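PDB 5AEG: alpha-glucosidase YIHQ from Escherichia coli, which hydrolyses sulfoquinovosyl diacylglycerides and simple sulfoquinovosides such as sulfoquinovosyl glycerol, releasing sulfoquinovose for sulfoglycolysis. Local coordinates for residues Q124-Y138 with Y177-Q191. Sequence-based numbering, arbitrary orientation.
Sequences QPEDHIYGCGEQFSY and YYWTFFPQPTFVSTQ
Tyr130 and Val188 exchange two backbone hydrogen bonds, Tyr130 N to Val188 O and Val188 N to Tyr130 O, which identifies 129-131 and 186-189 as an antiparallel β pair in the N-terminal galactose mutarotase-like domain of this family 31 glycosidase. The register slips by two residues between Gly131 and Gly133, a β bulge; past it, Glu134 N bonds Phe182 O. Glycine suits both positions: a CB on Gly133 would collide with Phe182 O, and Gly131 has backbone angles that call for glycine.

At the other end Asp127 can be followed outward. Its CB lies 3.9 Å from Thr190 OG1, the hydroxyl that accepts from His128 N (2.9 Å). CG sits beside the backbone N (chi1 -63°), which swings the carboxylate to Gln191 and leaves CG 3.5 Å from Gln191 NE2. OD1 has Gln191 CG against it and takes a water that also bonds Thr190 OG1. OD2 receives Gln191 NE2 at 2.7 Å on its syn lone pair, nearly straight at 166°, while Gln124 N reaches it from above the carboxylate plane and a second water links it to Ser189 OG. With an alanine in place of Asp127, Gln191 NE2 and Gln124 N would probably lose the oxygen they share, and the turn from Gln124 to Asp127 one of its ties.

Beyond the bulge, Gln135 joins the two loops through water: its OE1 lies 2.8 Å from each of two waters, one also close to Tyr177 O, the other to Trp179 O. Phe136 CZ packs 3.7 Å from Phe181 CE1, and Phe181 in turn lies about 4 Å, side chain to side chain, from Asp472, the inferred proton donor. Here the contact borders the active site. Glu134 OE2 bonds His501, whereas its OE1 meets the edge of Phe181, 3.5 Å from CE1.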
# COMPACT_ATOMS: atom_id res chain seq x y z
N GLN A 124 -12.03 16.99 -17.69
CA GLN A 124 -13.22 17.84 -17.42
C GLN A 124 -13.28 18.26 -15.97
O GLN A 124 -12.88 17.50 -15.10
CB GLN A 124 -14.52 17.11 -17.72
CG GLN A 124 -14.66 16.55 -19.14
CD GLN A 124 -15.74 15.41 -19.22
OE1 GLN A 124 -16.08 14.65 -18.19
NE2 GLN A 124 -16.29 15.27 -20.41
N PRO A 125 -13.78 19.46 -15.69
CA PRO A 125 -13.81 19.93 -14.34
C PRO A 125 -14.50 19.00 -13.34
O PRO A 125 -14.08 18.98 -12.22
CB PRO A 125 -14.56 21.27 -14.43
CG PRO A 125 -14.22 21.73 -15.80
CD PRO A 125 -14.29 20.50 -16.62
N GLU A 126 -15.52 18.28 -13.76
CA GLU A 126 -16.27 17.36 -12.85
C GLU A 126 -15.59 15.99 -12.56
O GLU A 126 -16.05 15.23 -11.71
CB GLU A 126 -17.66 17.05 -13.41
CG GLU A 126 -17.63 16.35 -14.73
CD GLU A 126 -17.67 17.34 -15.98
OE1 GLU A 126 -17.31 18.56 -15.90
OE2 GLU A 126 -18.06 16.85 -17.04
N ASP A 127 -14.51 15.66 -13.26
CA ASP A 127 -13.97 14.35 -13.12
C ASP A 127 -13.38 14.16 -11.70
O ASP A 127 -12.77 15.07 -11.17
CB ASP A 127 -12.83 14.11 -14.12
CG ASP A 127 -13.28 14.16 -15.59
OD1 ASP A 127 -14.48 13.97 -15.88
OD2 ASP A 127 -12.38 14.27 -16.45
N HIS A 128 -13.51 12.96 -11.15
CA HIS A 128 -12.70 12.55 -9.98
C HIS A 128 -11.61 11.64 -10.43
O HIS A 128 -11.67 11.01 -11.52
CB HIS A 128 -13.59 11.86 -8.89
CG HIS A 128 -14.79 12.66 -8.53
ND1 HIS A 128 -14.76 13.67 -7.58
CD2 HIS A 128 -16.07 12.65 -9.02
CE1 HIS A 128 -15.98 14.21 -7.46
NE2 HIS A 128 -16.77 13.63 -8.34
N ILE A 129 -10.62 11.45 -9.54
CA ILE A 129 -9.46 10.69 -9.85
C ILE A 129 -9.11 9.84 -8.61
O ILE A 129 -9.08 10.38 -7.48
CB ILE A 129 -8.29 11.63 -10.17
CG1 ILE A 129 -8.48 12.46 -11.49
CG2 ILE A 129 -7.01 10.85 -10.30
CD1 ILE A 129 -8.46 11.56 -12.73
N TYR A 130 -8.82 8.59 -8.83
CA TYR A 130 -8.52 7.67 -7.74
C TYR A 130 -7.26 6.88 -8.08
O TYR A 130 -6.89 6.69 -9.26
CB TYR A 130 -9.69 6.69 -7.53
CG TYR A 130 -10.95 7.37 -7.31
CD1 TYR A 130 -11.31 7.89 -6.08
CD2 TYR A 130 -11.83 7.57 -8.38
CE1 TYR A 130 -12.48 8.62 -5.90
CE2 TYR A 130 -13.01 8.27 -8.23
CZ TYR A 130 -13.34 8.82 -7.00
OH TYR A 130 -14.48 9.50 -6.79
N GLY A 131 -6.63 6.41 -7.02
CA GLY A 131 -5.49 5.54 -7.14
C GLY A 131 -4.20 6.19 -6.71
O GLY A 131 -4.08 6.77 -5.63
N CYS A 132 -3.23 6.08 -7.58
CA CYS A 132 -1.86 6.50 -7.33
C CYS A 132 -1.21 5.73 -6.20
O CYS A 132 -0.30 6.26 -5.53
CB CYS A 132 -1.66 8.00 -7.19
SG CYS A 132 -1.78 9.00 -8.71
N GLY A 133 -1.58 4.47 -6.07
CA GLY A 133 -1.04 3.57 -5.04
C GLY A 133 -1.81 3.71 -3.75
O GLY A 133 -3.06 3.72 -3.77
N GLU A 134 -1.09 3.80 -2.63
CA GLU A 134 -1.70 3.86 -1.30
C GLU A 134 -1.57 5.29 -0.81
O GLU A 134 -0.49 5.76 -0.44
CB GLU A 134 -1.03 2.85 -0.35
CG GLU A 134 -1.75 2.67 1.02
CD GLU A 134 -1.08 1.63 1.85
OE1 GLU A 134 0.09 1.28 1.47
OE2 GLU A 134 -1.72 1.06 2.75
N GLN A 135 -2.72 5.97 -0.77
CA GLN A 135 -2.89 7.32 -0.39
C GLN A 135 -3.66 7.42 0.94
O GLN A 135 -4.67 6.78 1.12
CB GLN A 135 -3.60 8.08 -1.49
CG GLN A 135 -2.74 8.17 -2.78
CD GLN A 135 -1.45 8.98 -2.56
OE1 GLN A 135 -1.36 9.87 -1.68
NE2 GLN A 135 -0.49 8.76 -3.43
N PHE A 136 -3.08 8.15 1.88
CA PHE A 136 -3.62 8.14 3.23
C PHE A 136 -4.40 9.38 3.65
O PHE A 136 -5.09 9.34 4.67
CB PHE A 136 -2.42 7.93 4.21
CG PHE A 136 -1.83 6.57 4.21
CD1 PHE A 136 -0.80 6.25 3.32
CD2 PHE A 136 -2.20 5.62 5.17
CE1 PHE A 136 -0.22 5.02 3.30
CE2 PHE A 136 -1.59 4.41 5.19
CZ PHE A 136 -0.61 4.10 4.24
N SER A 137 -4.25 10.53 2.96
CA SER A 137 -5.01 11.73 3.25
C SER A 137 -6.15 12.05 2.28
O SER A 137 -7.09 12.79 2.61
CB SER A 137 -4.07 12.97 3.27
OG SER A 137 -3.10 12.88 4.31
N TYR A 138 -6.06 11.52 1.07
CA TYR A 138 -7.02 11.77 -0.00
C TYR A 138 -7.35 10.43 -0.63
O TYR A 138 -6.45 9.57 -0.76
CB TYR A 138 -6.44 12.72 -1.06
CG TYR A 138 -6.34 14.12 -0.52
CD1 TYR A 138 -7.48 14.90 -0.34
CD2 TYR A 138 -5.10 14.64 -0.09
CE1 TYR A 138 -7.39 16.18 0.26
CE2 TYR A 138 -5.00 15.90 0.44
CZ TYR A 138 -6.11 16.68 0.61
OH TYR A 138 -5.93 17.91 1.16
N TYR A 177 0.75 15.27 3.15
CA TYR A 177 -0.48 14.58 2.75
C TYR A 177 -0.28 13.50 1.69
O TYR A 177 -1.05 12.58 1.64
CB TYR A 177 -1.53 15.61 2.25
CG TYR A 177 -1.18 16.28 0.96
CD1 TYR A 177 -1.45 15.67 -0.28
CD2 TYR A 177 -0.51 17.51 0.96
CE1 TYR A 177 -1.16 16.29 -1.49
CE2 TYR A 177 -0.23 18.16 -0.24
CZ TYR A 177 -0.54 17.53 -1.46
OH TYR A 177 -0.19 18.11 -2.68
N TYR A 178 0.78 13.62 0.90
CA TYR A 178 1.10 12.74 -0.21
C TYR A 178 2.17 11.76 0.14
O TYR A 178 2.44 10.87 -0.67
CB TYR A 178 1.56 13.54 -1.49
CG TYR A 178 2.78 14.33 -1.28
CD1 TYR A 178 4.03 13.78 -1.47
CD2 TYR A 178 2.69 15.64 -0.85
CE1 TYR A 178 5.16 14.54 -1.23
CE2 TYR A 178 3.83 16.37 -0.60
CZ TYR A 178 5.05 15.81 -0.80
OH TYR A 178 6.17 16.59 -0.59
N TRP A 179 2.76 11.81 1.34
CA TRP A 179 3.80 10.89 1.62
C TRP A 179 3.28 9.43 1.72
O TRP A 179 2.24 9.20 2.30
CB TRP A 179 4.54 11.27 2.91
CG TRP A 179 5.48 12.39 2.77
CD1 TRP A 179 5.38 13.44 1.98
CD2 TRP A 179 6.71 12.53 3.51
NE1 TRP A 179 6.47 14.28 2.16
CE2 TRP A 179 7.32 13.71 3.06
CE3 TRP A 179 7.31 11.80 4.50
CZ2 TRP A 179 8.53 14.15 3.58
CZ3 TRP A 179 8.57 12.21 5.01
CH2 TRP A 179 9.14 13.38 4.57
N THR A 180 4.03 8.49 1.18
CA THR A 180 3.68 7.09 1.25
C THR A 180 4.81 6.19 0.84
O THR A 180 5.65 6.55 -0.02
CB THR A 180 2.44 6.83 0.30
OG1 THR A 180 2.12 5.44 0.23
CG2 THR A 180 2.64 7.36 -1.10
N PHE A 181 4.73 5.00 1.36
CA PHE A 181 5.60 3.95 1.02
C PHE A 181 5.15 3.15 -0.21
O PHE A 181 5.88 2.26 -0.58
CB PHE A 181 5.92 3.01 2.19
CG PHE A 181 4.83 2.84 3.18
CD1 PHE A 181 3.61 2.36 2.79
CD2 PHE A 181 5.03 3.24 4.50
CE1 PHE A 181 2.55 2.32 3.70
CE2 PHE A 181 3.96 3.15 5.47
CZ PHE A 181 2.73 2.77 5.01
N PHE A 182 3.99 3.47 -0.81
CA PHE A 182 3.48 2.71 -1.98
C PHE A 182 2.80 3.77 -2.87
O PHE A 182 1.61 3.70 -3.10
CB PHE A 182 2.53 1.60 -1.54
CG PHE A 182 2.16 0.58 -2.60
CD1 PHE A 182 2.33 0.79 -4.00
CD2 PHE A 182 1.50 -0.55 -2.19
CE1 PHE A 182 1.93 -0.17 -4.88
CE2 PHE A 182 1.14 -1.57 -3.08
CZ PHE A 182 1.32 -1.32 -4.43
N PRO A 183 3.57 4.76 -3.38
CA PRO A 183 3.02 5.58 -4.44
C PRO A 183 3.10 4.75 -5.73
O PRO A 183 3.91 3.84 -5.82
CB PRO A 183 4.00 6.77 -4.54
CG PRO A 183 5.33 6.13 -4.16
CD PRO A 183 5.02 4.96 -3.25
N GLN A 184 2.23 5.00 -6.68
CA GLN A 184 2.31 4.25 -7.94
C GLN A 184 1.81 5.20 -9.06
O GLN A 184 0.83 5.89 -8.86
CB GLN A 184 1.48 2.97 -7.93
CG GLN A 184 1.84 2.09 -9.16
CD GLN A 184 1.24 0.73 -9.13
OE1 GLN A 184 1.47 -0.01 -8.18
NE2 GLN A 184 0.51 0.37 -10.16
N PRO A 185 2.46 5.16 -10.27
CA PRO A 185 2.10 6.08 -11.37
C PRO A 185 0.97 5.51 -12.22
O PRO A 185 1.14 5.25 -13.41
CB PRO A 185 3.43 6.23 -12.14
CG PRO A 185 4.06 4.93 -11.95
CD PRO A 185 3.77 4.56 -10.50
N THR A 186 -0.19 5.33 -11.57
CA THR A 186 -1.35 4.56 -12.11
C THR A 186 -2.58 5.25 -11.49
O THR A 186 -2.61 5.47 -10.28
CB THR A 186 -1.31 3.11 -11.64
OG1 THR A 186 -0.07 2.53 -12.03
CG2 THR A 186 -2.44 2.31 -12.21
N PHE A 187 -3.56 5.65 -12.31
CA PHE A 187 -4.74 6.33 -11.80
C PHE A 187 -5.97 5.92 -12.63
O PHE A 187 -5.83 5.35 -13.75
CB PHE A 187 -4.60 7.86 -11.66
CG PHE A 187 -4.50 8.64 -12.93
CD1 PHE A 187 -3.26 8.88 -13.52
CD2 PHE A 187 -5.64 9.12 -13.59
CE1 PHE A 187 -3.17 9.64 -14.66
CE2 PHE A 187 -5.52 9.81 -14.75
CZ PHE A 187 -4.29 10.08 -15.27
N VAL A 188 -7.11 6.11 -12.00
CA VAL A 188 -8.46 5.90 -12.59
C VAL A 188 -9.16 7.22 -12.61
O VAL A 188 -9.26 7.94 -11.61
CB VAL A 188 -9.28 4.93 -11.76
CG1 VAL A 188 -10.74 4.88 -12.14
CG2 VAL A 188 -8.71 3.58 -11.93
N SER A 189 -9.81 7.50 -13.74
CA SER A 189 -10.63 8.67 -13.87
C SER A 189 -12.13 8.25 -13.93
O SER A 189 -12.45 7.16 -14.45
CB SER A 189 -10.32 9.34 -15.27
OG SER A 189 -11.33 10.34 -15.55
N THR A 190 -12.99 9.17 -13.53
CA THR A 190 -14.44 8.95 -13.67
C THR A 190 -14.96 9.06 -15.13
O THR A 190 -16.13 8.82 -15.32
CB THR A 190 -15.26 9.76 -12.70
OG1 THR A 190 -15.00 11.15 -12.79
CG2 THR A 190 -15.00 9.24 -11.23
N GLN A 191 -14.08 9.39 -16.10
CA GLN A 191 -14.38 9.10 -17.55
C GLN A 191 -14.23 7.63 -17.86
O GLN A 191 -14.30 7.21 -18.98
CB GLN A 191 -13.47 9.95 -18.40
CG GLN A 191 -13.76 11.43 -18.22
CD GLN A 191 -13.19 12.32 -19.34
OE1 GLN A 191 -13.15 11.94 -20.47
NE2 GLN A 191 -12.68 13.47 -18.99
O HOH W 1 -10.22 12.73 -16.38
O HOH W 2 -16.35 12.39 -14.76
O HOH W 3 -2.95 11.19 0.24
O HOH W 4 1.89 10.40 -3.36
O HOH W 5 -0.46 9.36 0.96